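Local coordinates for protein pumilio homolog 23 (Arabidopsis thaliana, PDB 5WZJ) that binds single-stranded RNA sequence-specifically through its pumilio repeats, recognising a segment of 18S rRNA, and probably regulates translation and mRNA stability, at residues G422-V427 with K464-A469; G494-L499 with E522-E527; L501-S506 with T538-Y543; C516-R521 with Q559-Q564. All blocks are in the same frame, centred on the assembly; numbering follows the deposited sequence.

In the fold
Contact 1 comes first along the chain: it closes the loop from 422-427, just ahead of helix 427-436, to 464-469 at the start of helix 468-477, and is complete before the others open. Contacts 2, 3 and 4 then interlock, each pair crossing. Contact 2 joins the start of helix 496-501 to helix 518-530 at Pumilio 8; contact 3 ties the start of helix 503-514 to that of helix 541-547; contact 4 sets the start of helix 518-530 on helix 557-565. Contacts 1 and 3 lie at the RNA, contacts 2 and 4 farther back, and a Lys464–Glu498 salt bridge joins contacts 1 and 2.

Contact 1: G422-V427 with K464-A469. With nucleotides of chain B.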
# COMPACT_ATOMS: atom_id res chain seq x y z
N GLY A 422 27.61 3.22 -8.70
CA GLY A 422 26.87 2.09 -9.21
C GLY A 422 25.76 1.58 -8.31
O GLY A 422 24.96 0.75 -8.77
N ALA A 423 25.67 2.03 -7.07
CA ALA A 423 24.73 1.44 -6.13
C ALA A 423 23.31 1.90 -6.41
O ALA A 423 23.07 2.99 -6.93
CB ALA A 423 25.11 1.80 -4.69
N LYS A 424 22.35 1.04 -6.06
CA LYS A 424 20.95 1.43 -6.11
C LYS A 424 20.69 2.47 -5.03
O LYS A 424 21.12 2.31 -3.88
CB LYS A 424 20.06 0.20 -5.92
CG LYS A 424 18.56 0.50 -5.92
CD LYS A 424 18.09 1.04 -7.27
CE LYS A 424 16.65 1.53 -7.20
NZ LYS A 424 16.49 2.60 -6.15
N MET A 425 20.01 3.55 -5.39
CA MET A 425 19.75 4.60 -4.41
C MET A 425 18.66 4.18 -3.42
O MET A 425 17.88 3.26 -3.66
CB MET A 425 19.37 5.90 -5.11
CG MET A 425 20.59 6.54 -5.75
SD MET A 425 20.24 7.95 -6.80
CE MET A 425 21.93 8.47 -7.16
N HIS A 426 18.62 4.89 -2.29
CA HIS A 426 17.82 4.51 -1.13
C HIS A 426 16.37 4.94 -1.31
O HIS A 426 16.09 6.12 -1.55
CB HIS A 426 18.42 5.17 0.11
CG HIS A 426 17.90 4.62 1.40
ND1 HIS A 426 16.92 5.26 2.13
CD2 HIS A 426 18.23 3.51 2.10
CE1 HIS A 426 16.67 4.57 3.23
NE2 HIS A 426 17.45 3.50 3.23
N VAL A 427 15.44 3.99 -1.16
CA VAL A 427 14.05 4.28 -1.49
C VAL A 427 13.47 5.35 -0.57
O VAL A 427 12.88 6.34 -1.03
CB VAL A 427 13.20 2.99 -1.46
CG1 VAL A 427 11.72 3.32 -1.59
CG2 VAL A 427 13.61 2.07 -2.62
N LYS A 464 19.54 8.13 -13.89
CA LYS A 464 19.48 6.75 -14.34
C LYS A 464 18.99 5.80 -13.25
O LYS A 464 18.87 4.61 -13.51
CB LYS A 464 20.85 6.28 -14.82
CG LYS A 464 21.38 7.07 -16.02
CD LYS A 464 22.76 6.58 -16.44
CE LYS A 464 23.39 7.56 -17.41
NZ LYS A 464 24.76 7.17 -17.84
N ASP A 465 18.73 6.30 -12.05
CA ASP A 465 18.26 5.47 -10.95
C ASP A 465 16.75 5.60 -10.85
O ASP A 465 16.22 6.71 -10.91
CB ASP A 465 18.93 5.89 -9.63
CG ASP A 465 18.52 5.02 -8.45
OD1 ASP A 465 17.41 5.22 -7.90
OD2 ASP A 465 19.32 4.15 -8.07
N SER A 466 16.06 4.47 -10.69
CA SER A 466 14.60 4.49 -10.70
C SER A 466 14.01 5.21 -9.48
O SER A 466 12.85 5.65 -9.54
CB SER A 466 14.05 3.06 -10.79
OG SER A 466 14.47 2.29 -9.68
N SER A 467 14.77 5.35 -8.39
CA SER A 467 14.37 6.22 -7.30
C SER A 467 14.92 7.64 -7.45
O SER A 467 14.20 8.62 -7.23
CB SER A 467 14.81 5.63 -5.95
OG SER A 467 14.27 4.34 -5.76
N GLY A 468 16.21 7.76 -7.81
CA GLY A 468 16.79 9.09 -7.99
C GLY A 468 16.09 9.91 -9.05
O GLY A 468 15.96 11.13 -8.92
N ALA A 469 15.63 9.27 -10.12
CA ALA A 469 14.93 10.01 -11.17
C ALA A 469 13.69 10.72 -10.61
O ALA A 469 13.36 11.84 -11.04
CB ALA A 469 14.54 9.07 -12.32
P A B 3 7.78 0.19 -10.65
OP1 A B 3 7.68 -1.30 -10.73
OP2 A B 3 6.60 1.00 -10.24
O5' A B 3 8.99 0.52 -9.66
C5' A B 3 10.28 -0.04 -9.88
C4' A B 3 11.28 0.49 -8.88
O4' A B 3 11.47 1.91 -9.09
C3' A B 3 10.88 0.38 -7.41
O3' A B 3 11.16 -0.90 -6.86
C2' A B 3 11.67 1.51 -6.75
O2' A B 3 13.02 1.12 -6.50
C1' A B 3 11.68 2.56 -7.85
N9 A B 3 10.62 3.58 -7.68
C8 A B 3 9.50 3.77 -8.46
N7 A B 3 8.77 4.79 -8.06
C5 A B 3 9.47 5.31 -6.97
C6 A B 3 9.24 6.39 -6.10
N6 A B 3 8.18 7.20 -6.20
N1 A B 3 10.15 6.63 -5.12
C2 A B 3 11.21 5.84 -5.01
N3 A B 3 11.54 4.79 -5.76
C4 A B 3 10.62 4.57 -6.73
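Asp465 OD2 accepts from Met425 N at 2.8 Å in a nearly straight hydrogen bond (167°) at the RNA-facing side of the pumilio superhelix, where the loop 422-427 lies against the turn leading into helix 468-477. The oxygen is met on the syn side but well out of the carboxylate plane. The other oxygen, OD1, caps the helix start: Gly468 N (2.8 Å) and Ser467 N bond to it from opposite faces of the carboxylate, which leaves the group little freedom to turn. Lys424 NZ adds a weak, salt-bridging bond to Asp465 OD1 at 3.3 Å. The lysine's CG lies anti to the backbone N (chi1 178°), and bends at chi2 and chi4 curl the chain back, bringing NZ within 2.8 Å of Ser467 OG and 2.9 Å of its neighbour's carbonyl, Met425 O. The ammonium thus joins the Met425 carbonyl to the side chains of Ser467 and Asp465 and probably favours a charged Asp465.

The serines carry the contact on to the RNA. Ser467 OG donates to N3 of A3 of chain B at 2.8 Å while accepting from the lysine, and Ser466 OG donates to the ribose O4' of the same nucleotide. Packing completes the junction, with Met425 also resting on Trp419 and Phe404. Its side chain runs obliquely over Asp465, and the thioether SD lies 3.8 Å from Gly468 CA.

Contact 2: G494-L499 with E522-E527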
# COMPACT_ATOMS: atom_id res chain seq x y z
N GLY A 494 24.18 15.27 -23.36
CA GLY A 494 24.98 14.12 -23.72
C GLY A 494 24.48 12.81 -23.16
O GLY A 494 25.02 11.76 -23.51
N HIS A 495 23.45 12.83 -22.31
CA HIS A 495 22.95 11.61 -21.70
C HIS A 495 21.47 11.39 -21.93
O HIS A 495 20.91 10.42 -21.42
CB HIS A 495 23.24 11.60 -20.19
CG HIS A 495 24.69 11.48 -19.88
ND1 HIS A 495 25.51 12.58 -19.74
CD2 HIS A 495 25.48 10.39 -19.72
CE1 HIS A 495 26.75 12.17 -19.50
NE2 HIS A 495 26.76 10.85 -19.48
N PHE A 496 20.82 12.28 -22.68
CA PHE A 496 19.39 12.10 -22.87
C PHE A 496 19.08 10.85 -23.69
O PHE A 496 18.05 10.22 -23.47
CB PHE A 496 18.79 13.35 -23.52
CG PHE A 496 18.77 14.54 -22.59
CD1 PHE A 496 17.85 14.60 -21.54
CD2 PHE A 496 19.68 15.57 -22.74
CE1 PHE A 496 17.82 15.68 -20.67
CE2 PHE A 496 19.65 16.67 -21.87
CZ PHE A 496 18.73 16.72 -20.83
N GLY A 497 19.98 10.48 -24.61
CA GLY A 497 19.76 9.27 -25.38
C GLY A 497 19.73 8.03 -24.51
O GLY A 497 18.79 7.23 -24.57
N GLU A 498 20.74 7.87 -23.65
CA GLU A 498 20.79 6.73 -22.74
C GLU A 498 19.62 6.75 -21.77
O GLU A 498 19.01 5.71 -21.50
CB GLU A 498 22.12 6.72 -21.99
CG GLU A 498 22.33 5.46 -21.17
CD GLU A 498 23.53 5.57 -20.24
OE1 GLU A 498 24.38 6.46 -20.46
OE2 GLU A 498 23.61 4.75 -19.29
N LEU A 499 19.26 7.93 -21.26
CA LEU A 499 18.14 8.03 -20.34
C LEU A 499 16.83 7.60 -20.98
O LEU A 499 15.98 6.97 -20.33
CB LEU A 499 18.00 9.47 -19.83
CG LEU A 499 18.84 9.88 -18.63
CD1 LEU A 499 18.66 11.37 -18.40
CD2 LEU A 499 18.39 9.07 -17.42
N GLU A 522 15.74 21.33 -28.61
CA GLU A 522 16.41 20.85 -29.81
C GLU A 522 17.57 19.93 -29.47
O GLU A 522 17.76 18.90 -30.13
CB GLU A 522 16.88 22.03 -30.65
CG GLU A 522 17.48 21.60 -31.95
CD GLU A 522 17.64 22.73 -32.94
OE1 GLU A 522 17.36 23.90 -32.58
OE2 GLU A 522 18.05 22.44 -34.08
N ALA A 523 18.36 20.27 -28.45
CA ALA A 523 19.46 19.40 -28.04
C ALA A 523 18.95 18.03 -27.59
O ALA A 523 19.50 17.00 -27.98
CB ALA A 523 20.28 20.07 -26.94
N ILE A 524 17.89 18.01 -26.78
CA ILE A 524 17.30 16.73 -26.36
C ILE A 524 16.79 15.95 -27.57
O ILE A 524 16.99 14.74 -27.68
CB ILE A 524 16.19 16.96 -25.33
CG1 ILE A 524 16.75 17.47 -24.00
CG2 ILE A 524 15.38 15.66 -25.11
CD1 ILE A 524 15.68 18.07 -23.10
N ALA A 525 16.07 16.64 -28.46
CA ALA A 525 15.51 15.97 -29.63
C ALA A 525 16.61 15.38 -30.50
O ALA A 525 16.49 14.26 -31.02
CB ALA A 525 14.65 16.94 -30.43
N SER A 526 17.71 16.13 -30.65
CA SER A 526 18.86 15.65 -31.41
C SER A 526 19.46 14.39 -30.79
O SER A 526 19.88 13.47 -31.50
CB SER A 526 19.89 16.78 -31.49
OG SER A 526 21.02 16.40 -32.25
N GLU A 527 19.51 14.33 -29.45
CA GLU A 527 20.08 13.15 -28.80
C GLU A 527 19.18 11.93 -28.96
O GLU A 527 19.67 10.82 -29.18
CB GLU A 527 20.35 13.45 -27.32
CG GLU A 527 21.50 14.43 -27.13
CD GLU A 527 21.88 14.62 -25.67
OE1 GLU A 527 22.20 15.77 -25.28
OE2 GLU A 527 21.87 13.63 -24.91
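The carboxylate of Glu527 is gripped by two backbone N-H groups, one just before and one at the start of helix 496-501, in the all-helical pumilio fold at repeat Pumilio 8. Glu527 OE1 accepts from Gly494 N at 2.8 Å in a nearly straight hydrogen bond (167°), on the syn side and well out of the carboxylate plane. Glu527 OE2 takes Phe496 N, also at 2.8 Å, nearly along its C-O axis, although the hydrogen bond itself is bent. His495 N lies close to OE2 as well, but its angle is too poor for a bond. Held by both oxygens, the carboxylate has its tilt largely fixed, and its position at a helix N terminus probably stabilises the negative charge. With CG anti to the carbonyl carbon (chi1 -70°) and the chain extended beyond it, Glu527 spans the gap from helix 518-530.

An alanine here would leave Gly494 N and Phe496 N without their carboxylate acceptor and is likely to free the turn before helix 496-501 to shift.

Phe496 lies between this polar grip and the apolar interior. The carboxylate of Glu527 stands at the edge of the ring, the two planes steeply inclined. One face of the ring receives Ile524, which also touches Val509 and Phe513 of helix 503-514, while Phe496 reaches Cys512 there. Ile524 sits as a CH-pi partner over the middle of the ring, CG1 3.5 Å from the Phe496 ring centroid and only 6° off the ring normal.

Contact 3: L501-S506 with T538-Y543; sequences LHTSGS and TKQGPY. With nucleotides of chain B.
The RNA-binding concave surface of the pumilio superhelix is built here from the start of helix 503-514 in Pumilio 8 and the turn into helix 541-547, with Ser506 and Gln540 packed together beside the first guanine. Gln540 CG lies 3.2 Å from Ser506 OG, and Gln540 CB sits 3.4 Å from N3 of G1 of chain B. The glutamine's CG is wedged between its backbone N and carbonyl carbon (chi1 70°), and a further bend at chi2 turns the amide away from the base toward the end of helix 496-501. There NE2 bonds to Ser500 O and more weakly to Leu501 O (3.1 Å), so the amide ties 538-543 to the carbonyls just before helix 503-514.

Ser506 OG donates to Thr503 O at 3.0 Å, from above the carbonyl plane, and accepts from the exocyclic N2 of G1 of chain B at 2.6 Å. The hydroxyl is therefore engaged both as donor and as acceptor. Tyr543 approaches the same base obliquely, its CE2 near O6 and N1, while its OH is bonded to Glu510. Two residues before Ser506, Ser504 OG receives N2 of G2 of chain B at 3.0 Å in a nearly straight bond (169°).

At the start of 538-543, Thr538 OG1 caps the turn, accepting from Gly541 N at 3.0 Å and also bonding to Leu535 O. Side chains from the starts of successive RNA-facing helices meeting successive bases are typical of the PUF repeat fold.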
# COMPACT_ATOMS: atom_id res chain seq x y z
N LEU A 501 16.27 5.35 -23.05
CA LEU A 501 16.19 3.90 -23.12
C LEU A 501 15.81 3.27 -21.78
O LEU A 501 15.25 2.17 -21.76
CB LEU A 501 17.52 3.34 -23.62
CG LEU A 501 18.01 3.98 -24.92
CD1 LEU A 501 19.36 3.43 -25.36
CD2 LEU A 501 16.98 3.81 -26.02
N HIS A 502 16.10 3.94 -20.67
CA HIS A 502 15.61 3.52 -19.36
C HIS A 502 14.10 3.66 -19.28
O HIS A 502 13.52 4.63 -19.79
CB HIS A 502 16.24 4.35 -18.23
CG HIS A 502 17.62 3.91 -17.83
ND1 HIS A 502 18.73 4.15 -18.61
CD2 HIS A 502 18.07 3.28 -16.72
CE1 HIS A 502 19.80 3.67 -18.00
NE2 HIS A 502 19.43 3.14 -16.85
N THR A 503 13.45 2.70 -18.62
CA THR A 503 12.02 2.81 -18.38
C THR A 503 11.70 4.01 -17.50
O THR A 503 10.77 4.78 -17.78
CB THR A 503 11.51 1.52 -17.73
OG1 THR A 503 12.15 0.39 -18.33
CG2 THR A 503 10.01 1.41 -17.90
N SER A 504 12.47 4.18 -16.42
CA SER A 504 12.27 5.31 -15.52
C SER A 504 12.82 6.60 -16.13
O SER A 504 12.13 7.63 -16.15
CB SER A 504 12.93 5.03 -14.17
OG SER A 504 13.05 6.20 -13.38
N GLY A 505 14.05 6.55 -16.63
CA GLY A 505 14.71 7.71 -17.22
C GLY A 505 13.93 8.37 -18.34
O GLY A 505 14.10 9.58 -18.57
N SER A 506 13.08 7.62 -19.03
CA SER A 506 12.33 8.19 -20.14
C SER A 506 11.34 9.25 -19.66
O SER A 506 11.13 10.26 -20.33
CB SER A 506 11.61 7.10 -20.93
OG SER A 506 10.51 6.55 -20.21
N THR A 538 11.79 -0.13 -27.28
CA THR A 538 11.43 -0.18 -25.87
C THR A 538 9.93 0.04 -25.68
O THR A 538 9.20 0.43 -26.60
CB THR A 538 12.22 0.85 -25.06
OG1 THR A 538 11.77 2.17 -25.40
CG2 THR A 538 13.70 0.74 -25.36
N LYS A 539 9.46 -0.21 -24.45
CA LYS A 539 8.03 -0.08 -24.15
C LYS A 539 7.58 1.38 -24.19
O LYS A 539 6.48 1.68 -24.67
CB LYS A 539 7.73 -0.69 -22.78
N GLN A 540 8.41 2.29 -23.70
CA GLN A 540 8.09 3.71 -23.63
C GLN A 540 8.45 4.48 -24.89
O GLN A 540 7.87 5.55 -25.13
CB GLN A 540 8.82 4.34 -22.44
CG GLN A 540 10.35 4.45 -22.63
CD GLN A 540 11.12 3.14 -22.41
OE1 GLN A 540 10.52 2.07 -22.22
NE2 GLN A 540 12.45 3.23 -22.43
N GLY A 541 9.38 3.95 -25.70
CA GLY A 541 9.90 4.61 -26.87
C GLY A 541 8.87 5.23 -27.79
O GLY A 541 8.92 6.42 -28.10
N PRO A 542 7.91 4.43 -28.27
CA PRO A 542 6.86 4.99 -29.14
C PRO A 542 6.17 6.21 -28.55
O PRO A 542 5.94 7.19 -29.26
CB PRO A 542 5.90 3.82 -29.33
CG PRO A 542 6.77 2.62 -29.22
CD PRO A 542 7.80 2.96 -28.18
N TYR A 543 5.85 6.18 -27.25
CA TYR A 543 5.20 7.35 -26.67
C TYR A 543 6.16 8.53 -26.57
O TYR A 543 5.75 9.68 -26.77
CB TYR A 543 4.63 7.00 -25.30
CG TYR A 543 4.26 8.23 -24.51
CD1 TYR A 543 3.08 8.92 -24.78
CD2 TYR A 543 5.10 8.73 -23.53
CE1 TYR A 543 2.74 10.07 -24.06
CE2 TYR A 543 4.77 9.87 -22.82
CZ TYR A 543 3.59 10.54 -23.08
OH TYR A 543 3.28 11.67 -22.36
O5' G B 1 2.02 1.37 -19.20
C5' G B 1 2.99 0.40 -19.57
C4' G B 1 4.40 0.94 -19.44
O4' G B 1 4.63 1.97 -20.44
C3' G B 1 4.74 1.61 -18.11
O3' G B 1 5.09 0.68 -17.10
C2' G B 1 5.88 2.55 -18.49
O2' G B 1 7.11 1.85 -18.57
C1' G B 1 5.48 2.97 -19.91
N9 G B 1 4.75 4.26 -19.93
C8 G B 1 3.40 4.47 -19.74
N7 G B 1 3.06 5.73 -19.80
C5 G B 1 4.26 6.39 -20.04
C6 G B 1 4.52 7.78 -20.20
O6 G B 1 3.71 8.72 -20.16
N1 G B 1 5.88 8.02 -20.43
C2 G B 1 6.86 7.06 -20.49
N2 G B 1 8.11 7.50 -20.71
N3 G B 1 6.63 5.76 -20.34
C4 G B 1 5.31 5.50 -20.12
P G B 2 4.55 0.83 -15.59
OP1 G B 2 4.37 -0.53 -15.02
OP2 G B 2 3.44 1.81 -15.56
O5' G B 2 5.79 1.46 -14.80
C5' G B 2 7.11 1.02 -15.04
C4' G B 2 8.10 1.79 -14.20
O4' G B 2 8.14 3.18 -14.61
C3' G B 2 7.80 1.84 -12.71
O3' G B 2 8.31 0.68 -12.08
C2' G B 2 8.48 3.14 -12.24
O2' G B 2 9.82 2.88 -11.82
C1' G B 2 8.52 3.99 -13.53
N9 G B 2 7.68 5.20 -13.49
C8 G B 2 6.31 5.37 -13.54
N7 G B 2 5.94 6.63 -13.50
C5 G B 2 7.15 7.33 -13.43
C6 G B 2 7.43 8.72 -13.36
O6 G B 2 6.63 9.67 -13.34
N1 G B 2 8.80 8.98 -13.30
C2 G B 2 9.78 8.03 -13.30
N2 G B 2 11.04 8.46 -13.24
N3 G B 2 9.54 6.73 -13.37
C4 G B 2 8.22 6.46 -13.43

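Contact 4: C516-R521 with Q559-Q564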
# COMPACT_ATOMS: atom_id res chain seq x y z
N CYS A 516 12.16 23.01 -20.73
CA CYS A 516 13.24 23.63 -21.49
C CYS A 516 12.75 24.69 -22.46
O CYS A 516 11.61 24.67 -22.93
CB CYS A 516 14.00 22.58 -22.31
SG CYS A 516 15.16 21.71 -21.36
N ASN A 517 13.66 25.60 -22.79
CA ASN A 517 13.52 26.53 -23.90
C ASN A 517 13.79 25.81 -25.23
O ASN A 517 14.18 24.64 -25.25
CB ASN A 517 14.48 27.71 -23.71
CG ASN A 517 15.95 27.27 -23.55
OD1 ASN A 517 16.42 26.36 -24.24
ND2 ASN A 517 16.67 27.90 -22.63
N LEU A 518 13.62 26.52 -26.35
CA LEU A 518 13.79 25.91 -27.66
C LEU A 518 15.18 25.30 -27.83
O LEU A 518 15.32 24.21 -28.39
CB LEU A 518 13.53 26.93 -28.78
CG LEU A 518 13.82 26.43 -30.21
CD1 LEU A 518 13.03 25.17 -30.54
CD2 LEU A 518 13.56 27.51 -31.24
N THR A 519 16.21 26.01 -27.36
CA THR A 519 17.58 25.54 -27.56
C THR A 519 17.80 24.17 -26.93
O THR A 519 18.37 23.28 -27.55
CB THR A 519 18.56 26.55 -26.97
OG1 THR A 519 18.39 27.80 -27.63
CG2 THR A 519 19.98 26.06 -27.16
N LEU A 520 17.36 24.00 -25.68
CA LEU A 520 17.59 22.71 -25.04
C LEU A 520 16.61 21.65 -25.52
O LEU A 520 16.96 20.46 -25.55
CB LEU A 520 17.54 22.88 -23.52
CG LEU A 520 18.76 23.65 -22.99
CD1 LEU A 520 18.51 24.21 -21.59
CD2 LEU A 520 20.03 22.78 -23.01
N ARG A 521 15.40 22.04 -25.92
CA ARG A 521 14.49 21.07 -26.54
C ARG A 521 15.10 20.48 -27.80
O ARG A 521 15.02 19.27 -28.04
CB ARG A 521 13.15 21.72 -26.87
CG ARG A 521 12.31 21.94 -25.65
CD ARG A 521 10.92 22.41 -26.02
NE ARG A 521 10.15 22.70 -24.82
CZ ARG A 521 8.84 22.92 -24.80
NH1 ARG A 521 8.14 22.88 -25.93
NH2 ARG A 521 8.23 23.17 -23.65
N GLN A 559 9.90 23.43 -39.17
CA GLN A 559 8.52 23.42 -38.70
C GLN A 559 8.43 22.87 -37.27
O GLN A 559 7.65 23.37 -36.46
CB GLN A 559 7.66 22.61 -39.67
CG GLN A 559 7.59 23.22 -41.09
CD GLN A 559 6.69 22.45 -42.05
OE1 GLN A 559 6.08 21.45 -41.68
NE2 GLN A 559 6.61 22.91 -43.29
N TRP A 560 9.24 21.87 -36.95
CA TRP A 560 9.28 21.35 -35.58
C TRP A 560 9.64 22.46 -34.60
O TRP A 560 8.98 22.62 -33.56
CB TRP A 560 10.30 20.21 -35.49
CG TRP A 560 10.39 19.54 -34.13
CD1 TRP A 560 9.69 18.44 -33.73
CD2 TRP A 560 11.23 19.91 -33.02
NE1 TRP A 560 10.04 18.11 -32.44
CE2 TRP A 560 10.98 18.99 -31.98
CE3 TRP A 560 12.16 20.94 -32.80
CZ2 TRP A 560 11.62 19.06 -30.74
CZ3 TRP A 560 12.80 21.00 -31.57
CH2 TRP A 560 12.53 20.07 -30.55
N LYS A 561 10.66 23.26 -34.93
CA LYS A 561 11.10 24.32 -34.03
C LYS A 561 10.04 25.40 -33.84
O LYS A 561 9.81 25.86 -32.71
CB LYS A 561 12.40 24.95 -34.55
CG LYS A 561 13.65 24.11 -34.32
CD LYS A 561 14.75 24.43 -35.33
CE LYS A 561 15.41 25.78 -35.07
NZ LYS A 561 16.44 26.11 -36.11
N SER A 562 9.37 25.82 -34.91
CA SER A 562 8.36 26.87 -34.75
C SER A 562 7.15 26.37 -33.98
O SER A 562 6.52 27.14 -33.25
CB SER A 562 7.95 27.43 -36.10
OG SER A 562 7.45 26.41 -36.94
N ARG A 563 6.80 25.08 -34.09
CA ARG A 563 5.74 24.56 -33.23
C ARG A 563 6.20 24.45 -31.78
O ARG A 563 5.43 24.72 -30.85
CB ARG A 563 5.23 23.22 -33.75
CG ARG A 563 4.71 23.30 -35.18
CD ARG A 563 3.85 22.11 -35.55
NE ARG A 563 2.57 22.14 -34.83
CZ ARG A 563 1.56 21.33 -35.11
NH1 ARG A 563 1.67 20.44 -36.08
NH2 ARG A 563 0.43 21.41 -34.41
N GLN A 564 7.47 24.08 -31.56
CA GLN A 564 7.98 23.99 -30.19
C GLN A 564 8.09 25.37 -29.55
O GLN A 564 7.69 25.57 -28.40
CB GLN A 564 9.33 23.28 -30.17
CG GLN A 564 9.24 21.78 -30.44
CD GLN A 564 8.44 21.03 -29.38
OE1 GLN A 564 8.42 21.40 -28.21
NE2 GLN A 564 7.77 19.96 -29.80
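The first turn of helix 518-530 lies against helix 557-565, their backbones nearest at Leu518 and Gln564, whose CA atoms are 6.6 Å apart. Arg521 makes the polar link: NH1 donates to Gln564 OE1 at 2.7 Å, nearly in line with the amide C=O (164°), though the oxygen is 24° out of the guanidinium plane. An extended chain from CG to NE carries the group there, and its other nitrogens turn back to the end of helix 503-514 and the link after it, NH2 to Asp514 O and NE weakly to Cys516 O. A leucine in its place would probably leave Gln564 OE1 without this donor and the carbonyls of Asp514 and Cys516 without their shared partner.

Beside the arginine's backbone, Trp560 brings CH2 to 3.6 Å from Arg521 O, with Gln564 CG covering one face of its indole. Leu518 CD1 packs on Lys561 CG at 4.0 Å, with Trp560 CZ3 and Gln564 CB close by.

Trp560 extends this buried joint: NE1 bonds to Leu548 O, the ring meets Tyr553 of helix 550-555 edge-to-face, and Phe513 at the end of helix 503-514 touches both Trp560 and Gln564, so helix 557-565 packs against helices 503-514, 518-530 and 550-555.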